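Local coordinates for protein type-2Ba cytolytic delta-endotoxin (PDB 2RCI) that probably kills dipteran larvae by making pores in the epithelial cell membranes of the insect midgut, at residues V59-I63 with S87-L91. Sequence-based numbering, arbitrary orientation.
Sequences VTGTI and SVLGL
Thr60 reaches across from strand 57-64 to the last turn of helix 74-89. Its OG1 gives a hydrogen bond of 2.9 Å to Leu89 O. The hydroxyl stands 42° out of the carbonyl plane, so the bond misses the lone-pair directions. With chi1 at 56°, OG1 sits between the backbone N and the carbonyl carbon of its own residue, which turns it to the helix end. One residue on, Gly61 lies against the helix backbone. Its CA is 3.2 Å from Val88 O, a CH...O contact. With no side chain on Gly61, the strand comes this close to the helix end. Gly90 CA makes a longer CH...O contact of 3.6 Å to Thr60 O. A water donates to both Thr60 O and Ser87 O and so bridges strand and helix. Val88 sets its two methyls along one side of the strand. CG1 lies over the Gly61-Thr62 peptide, 4.0 Å from Thr62 N, while CG2 meets Ile63 CG2 at 4.0 Å. The Ile63 and Val88 side chains cross at about a right angle.

Strand 177-192 runs antiparallel beside strand 57-64. Thr188 OG1 hydrogen-bonds Val88 O, and the Thr188 backbone pairs with Thr60 and Gly61. Leu89 turns from the strand and packs on Phe98 and Trp99 of helix 96-110. Gly90 is the first residue to leave helical geometry, with positive phi. Helix 44-53 touches Val59 and Thr62. The strand is thus covered by helices from two layers, as expected of the Cyt toxin alpha/beta fold, a beta-sheet between two alpha-helix layers.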
loop_
_atom_site.group_PDB
_atom_site.type_symbol
_atom_site.label_atom_id
_atom_site.label_comp_id
_atom_site.label_asym_id
_atom_site.label_seq_id
_atom_site.Cartn_x
_atom_site.Cartn_y
_atom_site.Cartn_z
ATOM N N VAL A 59 5.843 -13.700 8.896
ATOM C CA VAL A 59 4.788 -12.727 8.648
ATOM C C VAL A 59 4.338 -12.162 9.992
ATOM O O VAL A 59 3.956 -12.916 10.895
ATOM C CB VAL A 59 3.606 -13.340 7.848
ATOM C CG1 VAL A 59 2.435 -12.349 7.693
ATOM C CG2 VAL A 59 4.091 -13.848 6.479
ATOM N N THR A 60 4.383 -10.842 10.117
ATOM C CA THR A 60 4.029 -10.151 11.366
ATOM C C THR A 60 2.636 -9.492 11.379
ATOM O O THR A 60 2.207 -8.906 12.401
ATOM C CB THR A 60 5.060 -9.083 11.681
ATOM O OG1 THR A 60 5.159 -8.174 10.571
ATOM C CG2 THR A 60 6.443 -9.755 11.909
ATOM N N GLY A 61 1.955 -9.543 10.243
ATOM C CA GLY A 61 0.617 -8.984 10.158
ATOM C C GLY A 61 0.012 -9.160 8.785
ATOM O O GLY A 61 0.729 -9.203 7.781
ATOM N N THR A 62 -1.320 -9.266 8.740
ATOM C CA THR A 62 -2.032 -9.351 7.478
ATOM C C THR A 62 -3.382 -8.669 7.626
ATOM O O THR A 62 -3.884 -8.486 8.749
ATOM C CB THR A 62 -2.359 -10.827 7.035
ATOM O OG1 THR A 62 -3.295 -11.407 7.961
ATOM C CG2 THR A 62 -1.118 -11.714 6.921
ATOM N N ILE A 63 -3.945 -8.299 6.478
ATOM C CA ILE A 63 -5.343 -7.876 6.371
ATOM C C ILE A 63 -5.843 -8.208 4.964
ATOM O O ILE A 63 -5.100 -8.152 3.996
ATOM C CB ILE A 63 -5.548 -6.371 6.656
ATOM C CG1 ILE A 63 -7.052 -6.051 6.709
ATOM C CG2 ILE A 63 -4.831 -5.527 5.584
ATOM C CD1 ILE A 63 -7.366 -4.744 7.450
ATOM N N SER A 87 -1.318 -1.270 12.847
ATOM C CA SER A 87 -1.672 -2.622 13.294
ATOM C C SER A 87 -1.022 -3.711 12.438
ATOM O O SER A 87 -0.442 -4.668 12.973
ATOM C CB SER A 87 -3.195 -2.792 13.365
ATOM O OG SER A 87 -3.524 -4.096 13.843
ATOM N N VAL A 88 -1.077 -3.547 11.121
ATOM C CA VAL A 88 -0.650 -4.605 10.196
ATOM C C VAL A 88 0.873 -4.786 10.215
ATOM O O VAL A 88 1.383 -5.861 9.918
ATOM C CB VAL A 88 -1.177 -4.367 8.763
ATOM C CG1 VAL A 88 -0.709 -5.457 7.826
ATOM C CG2 VAL A 88 -2.720 -4.370 8.746
ATOM N N LEU A 89 1.589 -3.716 10.562
ATOM C CA LEU A 89 3.039 -3.725 10.599
ATOM C C LEU A 89 3.565 -4.741 11.601
ATOM O O LEU A 89 4.583 -5.396 11.346
ATOM C CB LEU A 89 3.558 -2.326 10.971
ATOM C CG LEU A 89 4.075 -1.484 9.812
ATOM C CD1 LEU A 89 4.286 -0.032 10.320
ATOM C CD2 LEU A 89 5.374 -2.051 9.188
ATOM N N GLY A 90 2.852 -4.878 12.725
ATOM C CA GLY A 90 3.247 -5.788 13.820
ATOM C C GLY A 90 4.645 -5.545 14.374
ATOM O O GLY A 90 5.262 -6.456 14.938
ATOM N N LEU A 91 5.148 -4.330 14.161
ATOM C CA LEU A 91 6.423 -3.822 14.647
ATOM C C LEU A 91 6.087 -2.399 15.035
ATOM O O LEU A 91 5.270 -1.770 14.374
ATOM C CB LEU A 91 7.466 -3.747 13.520
ATOM C CG LEU A 91 7.843 -5.041 12.817
ATOM C CD1 LEU A 91 8.498 -4.704 11.485
ATOM C CD2 LEU A 91 8.771 -5.804 13.701
HETATM O O HOH W 1 0.135 -7.279 13.266
#